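Side-chain contacts in MAU2 chromatid cohesion factor homolog (Saccharomyces cerevisiae, PDB 4XDN), which forms a complex with SCC2 that is required for the association of cohesin with chromosomes, and so takes part in sister chromatid cohesion: residues 343-348 against 391-396; 328-333 against 387-392. One frame throughout, in Å; residues are numbered along the deposited sequence.

Interaction 1: 343-348 against 391-396; sequences FSRKFL and VWEQTL
Arg-345 and Glu-393 meet by charge where two helices, 339-360 and 369-398, run nearly antiparallel. The axes of the two short segments make an angle of 157° and come no nearer than 10.8 Å, a gap bridged here by the long side chains of Glu-393 and Arg-345. Glu-393 supplies most of that reach: CG lies anti to the backbone N (chi1 -171°), and the extended chain beyond it carries the carboxylate straight across to the opposite helix. Arg-345 crosses it at about a right angle, its chain bent at chi3, and places NH1 3.0 Å from Glu-393 OE2. This salt bridge is electrostatic rather than directional, because OE2 sits well out of the guanidinium plane and no N-H points at it.

The directed polar link runs through water. One molecule lies in the guanidinium plane, accepts from Arg-345 NH1 at 2.8 Å and donates to Gln-394 OE1 at 3.0 Å. The NH2 end of the same guanidinium is held on its own side by Asn-342 OD1 and Cys-336 O.

Aliphatic carbons of the facing helix lie against the other carboxylate oxygen. Glu-393 OE1 rests 3.3 Å from Ser-344 CB and 3.6 Å from Arg-345 CG, while the Ser-344 hydroxyl is engaged elsewhere, with Ser-329 O.

In this pairing of helices, whose antiparallel course recalls tetratricopeptide-repeat proteins, the chemistry implies a division of labour. The water and nearby oxygens take directed N-H bonds from NH1 and NH2, while the guanidinium charge faces a buried glutamate and would favour the ionised carboxylate there.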
ATOM      1  N   PHE A 343       7.185  -0.942 -22.280  1.00 43.01           N
ATOM      2  CA  PHE A 343       7.520   0.141 -21.360  1.00 40.22           C
ATOM      3  C   PHE A 343       7.881  -0.427 -19.991  1.00 37.10           C
ATOM      4  O   PHE A 343       8.894  -0.051 -19.403  1.00 39.93           O
ATOM      5  CB  PHE A 343       6.350   1.127 -21.241  1.00 40.46           C
ATOM      6  CG  PHE A 343       6.609   2.278 -20.309  1.00 41.79           C
ATOM      7  CD1 PHE A 343       6.415   2.139 -18.944  1.00 41.43           C
ATOM      8  CD2 PHE A 343       7.031   3.504 -20.797  1.00 42.16           C
ATOM      9  CE1 PHE A 343       6.648   3.195 -18.084  1.00 40.23           C
ATOM     10  CE2 PHE A 343       7.264   4.564 -19.943  1.00 41.42           C
ATOM     11  CZ  PHE A 343       7.071   4.410 -18.586  1.00 39.46           C
ATOM     12  N   SER A 344       7.051  -1.340 -19.496  1.00 35.79           N
ATOM     13  CA  SER A 344       7.262  -1.952 -18.188  1.00 38.28           C
ATOM     14  C   SER A 344       8.586  -2.707 -18.126  1.00 38.07           C
ATOM     15  O   SER A 344       9.374  -2.511 -17.201  1.00 35.90           O
ATOM     16  CB  SER A 344       6.111  -2.902 -17.849  1.00 40.36           C
ATOM     17  OG  SER A 344       4.893  -2.196 -17.698  1.00 41.05           O
ATOM     18  N   ARG A 345       8.819  -3.569 -19.111  1.00 38.24           N
ATOM     19  CA  ARG A 345      10.053  -4.347 -19.182  1.00 40.58           C
ATOM     20  C   ARG A 345      11.284  -3.450 -19.233  1.00 41.23           C
ATOM     21  O   ARG A 345      12.376  -3.867 -18.847  1.00 42.26           O
ATOM     22  CB  ARG A 345      10.042  -5.269 -20.404  1.00 40.44           C
ATOM     23  CG  ARG A 345       9.465  -6.652 -20.143  1.00 41.08           C
ATOM     24  CD  ARG A 345       9.544  -7.527 -21.388  1.00 42.48           C
ATOM     25  NE  ARG A 345       8.706  -7.015 -22.468  1.00 42.51           N
ATOM     26  CZ  ARG A 345       7.392  -7.208 -22.559  1.00 41.68           C
ATOM     27  NH1 ARG A 345       6.748  -7.904 -21.630  1.00 39.92           N
ATOM     28  NH2 ARG A 345       6.719  -6.697 -23.581  1.00 43.28           N
ATOM     29  N   LYS A 346      11.103  -2.221 -19.709  1.00 40.39           N
ATOM     30  CA  LYS A 346      12.213  -1.288 -19.852  1.00 40.92           C
ATOM     31  C   LYS A 346      12.450  -0.453 -18.597  1.00 42.11           C
ATOM     32  O   LYS A 346      13.598  -0.212 -18.221  1.00 44.53           O
ATOM     33  CB  LYS A 346      11.972  -0.350 -21.038  1.00 43.03           C
ATOM     34  CG  LYS A 346      13.068   0.694 -21.205  1.00 46.72           C
ATOM     35  CD  LYS A 346      12.877   1.553 -22.440  1.00 50.28           C
ATOM     36  CE  LYS A 346      14.113   2.407 -22.689  1.00 52.49           C
ATOM     37  NZ  LYS A 346      13.869   3.512 -23.655  1.00 54.45           N
ATOM     38  N   PHE A 347      11.373  -0.013 -17.952  1.00 40.67           N
ATOM     39  CA  PHE A 347      11.480   1.008 -16.914  1.00 39.02           C
ATOM     40  C   PHE A 347      11.318   0.490 -15.485  1.00 38.25           C
ATOM     41  O   PHE A 347      11.618   1.211 -14.532  1.00 39.20           O
ATOM     42  CB  PHE A 347      10.460   2.117 -17.184  1.00 37.58           C
ATOM     43  CG  PHE A 347      10.838   3.002 -18.336  1.00 39.41           C
ATOM     44  CD1 PHE A 347      11.937   3.843 -18.246  1.00 39.62           C
ATOM     45  CD2 PHE A 347      10.109   2.984 -19.513  1.00 40.53           C
ATOM     46  CE1 PHE A 347      12.297   4.655 -19.306  1.00 41.66           C
ATOM     47  CE2 PHE A 347      10.464   3.794 -20.577  1.00 42.27           C
ATOM     48  CZ  PHE A 347      11.561   4.630 -20.474  1.00 42.20           C
ATOM     49  N   LEU A 348      10.859  -0.745 -15.321  1.00 34.97           N
ATOM     50  CA  LEU A 348      10.906  -1.365 -14.003  1.00 33.51           C
ATOM     51  C   LEU A 348      12.366  -1.536 -13.574  1.00 33.08           C
ATOM     52  O   LEU A 348      12.703  -1.290 -12.416  1.00 31.98           O
ATOM     53  CB  LEU A 348      10.172  -2.710 -13.987  1.00 31.23           C
ATOM     54  CG  LEU A 348       8.663  -2.673 -13.701  1.00 31.83           C
ATOM     55  CD1 LEU A 348       8.086  -4.079 -13.727  1.00 31.35           C
ATOM     56  CD2 LEU A 348       8.345  -2.011 -12.361  1.00 35.14           C
ATOM     57  N   VAL A 391       8.291 -10.788 -12.877  1.00 33.71           N
ATOM     58  CA  VAL A 391       7.841 -12.169 -12.953  1.00 34.53           C
ATOM     59  C   VAL A 391       6.397 -12.235 -13.443  1.00 33.96           C
ATOM     60  O   VAL A 391       6.056 -13.084 -14.265  1.00 31.81           O
ATOM     61  CB  VAL A 391       7.972 -12.869 -11.579  1.00 34.38           C
ATOM     62  CG1 VAL A 391       7.295 -14.249 -11.568  1.00 34.96           C
ATOM     63  CG2 VAL A 391       9.437 -13.002 -11.203  1.00 33.88           C
ATOM     64  N   TRP A 392       5.554 -11.333 -12.951  1.00 31.83           N
ATOM     65  CA  TRP A 392       4.148 -11.359 -13.326  1.00 30.25           C
ATOM     66  C   TRP A 392       3.969 -11.081 -14.813  1.00 30.33           C
ATOM     67  O   TRP A 392       3.195 -11.761 -15.487  1.00 29.97           O
ATOM     68  CB  TRP A 392       3.336 -10.350 -12.516  1.00 30.06           C
ATOM     69  CG  TRP A 392       1.868 -10.620 -12.621  1.00 27.95           C
ATOM     70  CD1 TRP A 392       1.018 -10.173 -13.589  1.00 26.89           C
ATOM     71  CD2 TRP A 392       1.081 -11.425 -11.735  1.00 26.94           C
ATOM     72  NE1 TRP A 392      -0.253 -10.643 -13.358  1.00 27.26           N
ATOM     73  CE2 TRP A 392      -0.241 -11.414 -12.226  1.00 26.00           C
ATOM     74  CE3 TRP A 392       1.363 -12.151 -10.574  1.00 27.19           C
ATOM     75  CZ2 TRP A 392      -1.277 -12.099 -11.594  1.00 24.62           C
ATOM     76  CZ3 TRP A 392       0.331 -12.830  -9.948  1.00 26.38           C
ATOM     77  CH2 TRP A 392      -0.972 -12.799 -10.461  1.00 24.28           C
ATOM     78  N   GLU A 393       4.685 -10.086 -15.326  1.00 29.10           N
ATOM     79  CA  GLU A 393       4.550  -9.729 -16.731  1.00 32.76           C
ATOM     80  C   GLU A 393       5.061 -10.858 -17.626  1.00 33.39           C
ATOM     81  O   GLU A 393       4.514 -11.098 -18.700  1.00 32.69           O
ATOM     82  CB  GLU A 393       5.298  -8.431 -17.049  1.00 34.16           C
ATOM     83  CG  GLU A 393       4.999  -7.919 -18.454  1.00 37.41           C
ATOM     84  CD  GLU A 393       5.685  -6.609 -18.780  1.00 41.03           C
ATOM     85  OE1 GLU A 393       6.585  -6.193 -18.020  1.00 42.66           O
ATOM     86  OE2 GLU A 393       5.317  -5.996 -19.805  1.00 43.32           O
ATOM     87  N   GLN A 394       6.107 -11.547 -17.179  1.00 37.22           N
ATOM     88  CA  GLN A 394       6.644 -12.685 -17.917  1.00 40.70           C
ATOM     89  C   GLN A 394       5.645 -13.833 -17.939  1.00 36.70           C
ATOM     90  O   GLN A 394       5.494 -14.515 -18.954  1.00 33.88           O
ATOM     91  CB  GLN A 394       7.966 -13.154 -17.306  1.00 45.34           C
ATOM     92  CG  GLN A 394       9.196 -12.464 -17.878  1.00 50.09           C
ATOM     93  CD  GLN A 394       9.403 -12.753 -19.354  1.00 52.93           C
ATOM     94  OE1 GLN A 394       9.629 -11.841 -20.151  1.00 54.75           O
ATOM     95  NE2 GLN A 394       9.335 -14.027 -19.724  1.00 53.57           N
ATOM     96  N   THR A 395       4.966 -14.042 -16.815  1.00 34.71           N
ATOM     97  CA  THR A 395       3.958 -15.089 -16.710  1.00 34.92           C
ATOM     98  C   THR A 395       2.816 -14.830 -17.683  1.00 34.67           C
ATOM     99  O   THR A 395       2.334 -15.750 -18.347  1.00 34.80           O
ATOM    100  CB  THR A 395       3.402 -15.195 -15.272  1.00 34.40           C
ATOM    101  OG1 THR A 395       4.465 -15.519 -14.370  1.00 33.96           O
ATOM    102  CG2 THR A 395       2.328 -16.272 -15.176  1.00 33.82           C
ATOM    103  N   LEU A 396       2.387 -13.576 -17.765  1.00 34.65           N
ATOM    104  CA  LEU A 396       1.364 -13.179 -18.725  1.00 35.71           C
ATOM    105  C   LEU A 396       1.838 -13.416 -20.153  1.00 35.26           C
ATOM    106  O   LEU A 396       1.082 -13.890 -21.001  1.00 36.13           O
ATOM    107  CB  LEU A 396       0.997 -11.707 -18.544  1.00 38.32           C
ATOM    108  CG  LEU A 396      -0.291 -11.399 -17.781  1.00 42.41           C
ATOM    109  CD1 LEU A 396      -0.374  -9.911 -17.491  1.00 44.27           C
ATOM    110  CD2 LEU A 396      -1.506 -11.858 -18.572  1.00 44.18           C
TER
HETATM  111  O   HOH W   1       7.698  -9.576 -19.629  1.00 42.56           O

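Interaction 2: 328-333 against 387-392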
ATOM      1  N   GLN A 328       3.094   3.822 -13.124  1.00 31.59           N
ATOM      2  CA  GLN A 328       2.872   3.823 -14.563  1.00 34.50           C
ATOM      3  C   GLN A 328       3.203   2.460 -15.155  1.00 34.09           C
ATOM      4  O   GLN A 328       2.479   1.956 -16.014  1.00 36.38           O
ATOM      5  CB  GLN A 328       3.711   4.907 -15.241  1.00 35.63           C
ATOM      6  CG  GLN A 328       3.555   4.950 -16.757  1.00 36.02           C
ATOM      7  CD  GLN A 328       4.342   6.074 -17.393  1.00 34.06           C
ATOM      8  OE1 GLN A 328       5.196   6.685 -16.756  1.00 32.75           O
ATOM      9  NE2 GLN A 328       4.056   6.355 -18.659  1.00 32.59           N
ATOM     10  N   SER A 329       4.297   1.867 -14.686  1.00 32.72           N
ATOM     11  CA  SER A 329       4.760   0.583 -15.199  1.00 33.61           C
ATOM     12  C   SER A 329       3.816  -0.544 -14.797  1.00 32.84           C
ATOM     13  O   SER A 329       3.525  -1.434 -15.600  1.00 32.01           O
ATOM     14  CB  SER A 329       6.178   0.285 -14.702  1.00 32.41           C
ATOM     15  OG  SER A 329       7.098   1.259 -15.171  1.00 29.80           O
ATOM     16  N   VAL A 330       3.343  -0.505 -13.553  1.00 32.03           N
ATOM     17  CA  VAL A 330       2.396  -1.502 -13.064  1.00 30.77           C
ATOM     18  C   VAL A 330       1.109  -1.443 -13.881  1.00 31.04           C
ATOM     19  O   VAL A 330       0.501  -2.476 -14.174  1.00 33.31           O
ATOM     20  CB  VAL A 330       2.065  -1.295 -11.570  1.00 30.60           C
ATOM     21  CG1 VAL A 330       0.906  -2.187 -11.142  1.00 29.61           C
ATOM     22  CG2 VAL A 330       3.282  -1.585 -10.709  1.00 30.62           C
ATOM     23  N   SER A 331       0.703  -0.232 -14.247  1.00 29.13           N
ATOM     24  CA  SER A 331      -0.529  -0.033 -15.001  1.00 31.71           C
ATOM     25  C   SER A 331      -0.443  -0.658 -16.390  1.00 32.18           C
ATOM     26  O   SER A 331      -1.465  -0.981 -16.986  1.00 30.80           O
ATOM     27  CB  SER A 331      -0.851   1.458 -15.128  1.00 33.72           C
ATOM     28  OG  SER A 331      -0.223   2.026 -16.263  1.00 37.68           O
ATOM     29  N   TYR A 332       0.775  -0.825 -16.897  1.00 32.95           N
ATOM     30  CA  TYR A 332       0.983  -1.359 -18.241  1.00 36.08           C
ATOM     31  C   TYR A 332       1.264  -2.862 -18.262  1.00 36.83           C
ATOM     32  O   TYR A 332       1.380  -3.452 -19.337  1.00 37.93           O
ATOM     33  CB  TYR A 332       2.149  -0.641 -18.927  1.00 38.08           C
ATOM     34  CG  TYR A 332       1.955   0.842 -19.176  1.00 39.74           C
ATOM     35  CD1 TYR A 332       0.688   1.399 -19.276  1.00 40.08           C
ATOM     36  CD2 TYR A 332       3.051   1.680 -19.326  1.00 40.10           C
ATOM     37  CE1 TYR A 332       0.522   2.751 -19.511  1.00 39.55           C
ATOM     38  CE2 TYR A 332       2.895   3.028 -19.561  1.00 39.44           C
ATOM     39  CZ  TYR A 332       1.629   3.561 -19.652  1.00 38.18           C
ATOM     40  OH  TYR A 332       1.476   4.907 -19.884  1.00 37.81           O
ATOM     41  N   ILE A 333       1.388  -3.477 -17.089  1.00 33.51           N
ATOM     42  CA  ILE A 333       1.727  -4.898 -17.004  1.00 34.76           C
ATOM     43  C   ILE A 333       0.748  -5.749 -17.802  1.00 36.18           C
ATOM     44  O   ILE A 333       1.156  -6.609 -18.586  1.00 36.21           O
ATOM     45  CB  ILE A 333       1.734  -5.401 -15.545  1.00 35.44           C
ATOM     46  CG1 ILE A 333       2.749  -4.623 -14.702  1.00 34.61           C
ATOM     47  CG2 ILE A 333       2.026  -6.902 -15.486  1.00 34.30           C
ATOM     48  CD1 ILE A 333       4.198  -4.914 -15.019  1.00 39.11           C
ATOM     49  N   GLU A 387      10.712  -6.794  -8.895  1.00 36.29           N
ATOM     50  CA  GLU A 387      10.947  -8.178  -9.186  1.00 38.55           C
ATOM     51  C   GLU A 387       9.662  -8.923  -9.351  1.00 36.71           C
ATOM     52  O   GLU A 387       9.529  -9.761 -10.177  1.00 35.08           O
ATOM     53  CB  GLU A 387      11.710  -8.855  -8.056  1.00 42.52           C
ATOM     54  CG  GLU A 387      13.175  -8.553  -7.965  1.00 48.28           C
ATOM     55  CD  GLU A 387      13.990  -9.112  -9.102  1.00 54.61           C
ATOM     56  OE1 GLU A 387      13.466  -9.945  -9.869  1.00 56.20           O
ATOM     57  OE2 GLU A 387      15.159  -8.704  -9.220  1.00 59.07           O
ATOM     58  N   PHE A 388       8.725  -8.620  -8.507  1.00 33.28           N
ATOM     59  CA  PHE A 388       7.440  -9.312  -8.533  1.00 31.80           C
ATOM     60  C   PHE A 388       6.713  -9.070  -9.851  1.00 32.54           C
ATOM     61  O   PHE A 388       6.224 -10.006 -10.479  1.00 31.59           O
ATOM     62  CB  PHE A 388       6.550  -8.870  -7.369  1.00 30.71           C
ATOM     63  CG  PHE A 388       5.133  -9.366  -7.474  1.00 27.98           C
ATOM     64  CD1 PHE A 388       4.813 -10.667  -7.124  1.00 27.83           C
ATOM     65  CD2 PHE A 388       4.125  -8.535  -7.932  1.00 27.11           C
ATOM     66  CE1 PHE A 388       3.515 -11.131  -7.225  1.00 27.06           C
ATOM     67  CE2 PHE A 388       2.823  -8.993  -8.036  1.00 28.07           C
ATOM     68  CZ  PHE A 388       2.518 -10.292  -7.682  1.00 27.44           C
ATOM     69  N   TYR A 389       6.641  -7.809 -10.264  1.00 32.31           N
ATOM     70  CA  TYR A 389       5.922  -7.453 -11.480  1.00 32.98           C
ATOM     71  C   TYR A 389       6.692  -7.860 -12.732  1.00 34.34           C
ATOM     72  O   TYR A 389       6.103  -8.012 -13.799  1.00 32.69           O
ATOM     73  CB  TYR A 389       5.624  -5.953 -11.507  1.00 31.43           C
ATOM     74  CG  TYR A 389       4.494  -5.559 -10.582  1.00 29.23           C
ATOM     75  CD1 TYR A 389       3.196  -5.993 -10.821  1.00 29.48           C
ATOM     76  CD2 TYR A 389       4.723  -4.757  -9.471  1.00 26.48           C
ATOM     77  CE1 TYR A 389       2.157  -5.643  -9.978  1.00 28.70           C
ATOM     78  CE2 TYR A 389       3.688  -4.399  -8.622  1.00 28.39           C
ATOM     79  CZ  TYR A 389       2.407  -4.846  -8.883  1.00 29.31           C
ATOM     80  OH  TYR A 389       1.372  -4.498  -8.048  1.00 32.47           O
ATOM     81  N   LYS A 390       8.005  -8.031 -12.599  1.00 35.38           N
ATOM     82  CA  LYS A 390       8.812  -8.574 -13.687  1.00 36.41           C
ATOM     83  C   LYS A 390       8.381 -10.012 -13.951  1.00 36.23           C
ATOM     84  O   LYS A 390       8.136 -10.405 -15.094  1.00 36.93           O
ATOM     85  CB  LYS A 390      10.301  -8.521 -13.343  1.00 38.08           C
ATOM     86  CG  LYS A 390      11.226  -8.918 -14.486  1.00 42.31           C
ATOM     87  CD  LYS A 390      12.631  -9.222 -13.982  1.00 47.05           C
ATOM     88  CE  LYS A 390      13.618  -9.359 -15.130  1.00 53.52           C
ATOM     89  NZ  LYS A 390      14.960  -9.814 -14.668  1.00 56.73           N
ATOM     90  N   VAL A 391       8.291 -10.788 -12.877  1.00 33.71           N
ATOM     91  CA  VAL A 391       7.841 -12.169 -12.953  1.00 34.53           C
ATOM     92  C   VAL A 391       6.397 -12.235 -13.443  1.00 33.96           C
ATOM     93  O   VAL A 391       6.056 -13.084 -14.265  1.00 31.81           O
ATOM     94  CB  VAL A 391       7.972 -12.869 -11.579  1.00 34.38           C
ATOM     95  CG1 VAL A 391       7.295 -14.249 -11.568  1.00 34.96           C
ATOM     96  CG2 VAL A 391       9.437 -13.002 -11.203  1.00 33.88           C
ATOM     97  N   TRP A 392       5.554 -11.333 -12.951  1.00 31.83           N
ATOM     98  CA  TRP A 392       4.148 -11.359 -13.326  1.00 30.25           C
ATOM     99  C   TRP A 392       3.969 -11.081 -14.813  1.00 30.33           C
ATOM    100  O   TRP A 392       3.195 -11.761 -15.487  1.00 29.97           O
ATOM    101  CB  TRP A 392       3.336 -10.350 -12.516  1.00 30.06           C
ATOM    102  CG  TRP A 392       1.868 -10.620 -12.621  1.00 27.95           C
ATOM    103  CD1 TRP A 392       1.018 -10.173 -13.589  1.00 26.89           C
ATOM    104  CD2 TRP A 392       1.081 -11.425 -11.735  1.00 26.94           C
ATOM    105  NE1 TRP A 392      -0.253 -10.643 -13.358  1.00 27.26           N
ATOM    106  CE2 TRP A 392      -0.241 -11.414 -12.226  1.00 26.00           C
ATOM    107  CE3 TRP A 392       1.363 -12.151 -10.574  1.00 27.19           C
ATOM    108  CZ2 TRP A 392      -1.277 -12.099 -11.594  1.00 24.62           C
ATOM    109  CZ3 TRP A 392       0.331 -12.830  -9.948  1.00 26.38           C
ATOM    110  CH2 TRP A 392      -0.972 -12.799 -10.461  1.00 24.28           C
TER
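Val-330 lays its CG2 methyl over one face of the Tyr-389 ring, a CH-pi contact with the methyl 3.8 Å from the ring centroid and 20° off the normal. The setting is the helical array of the cohesin loading factor family, where helix 317-331 and the residues just after it pack on helix 369-398. CG2 sits over the CD2-CE2 side of the ring, while the second methyl, Val-330 CG1, comes within 3.8 Å of Tyr-389 CZ, near the phenol end. Phe-388 covers the opposite face through CD2, and the tyrosine ring is thus sandwiched between a methyl and a neighbour on its own helix. Tyr-389 OH and Trp-392 NE1 each hydrogen-bond to the backbone of another protein chain, consistent with the SCC2 partner.

Ile-333 extends the contact, crossing both aromatic side chains at about a right angle. Its CG1, beside the backbone N (chi1 -59°), sends CD1 to the base of the tyrosine, 3.9 Å from Tyr-389 CB. The other branch turns to the indole, where Ile-333 CG2 meets the ring edge 3.9 Å from Trp-392 CD1.

How the interactions relate
Followed from the N terminus, the chain passes through helix 317-331, turns into helix 339-360 and, after another connection, enters helix 369-398. Interaction 2 closes the longer loop, from 328-333 to 387-392, over the whole of the intervening helix. Interaction 1 starts inside that loop, at 343-348, and ends slightly beyond it at 391-396, so the two overlap and cross rather than nest. Both finish on helix 369-398, sharing Val-391 and Trp-392, and their centres lie about 5 Å apart. Helices 317-331 and 339-360 also touch directly, Phe-343 packing on Leu-325 and Gln-328, while Tyr-332, just after the first helix, meets the Phe-343 ring edge-to-face. Three successive helices are thus joined pairwise.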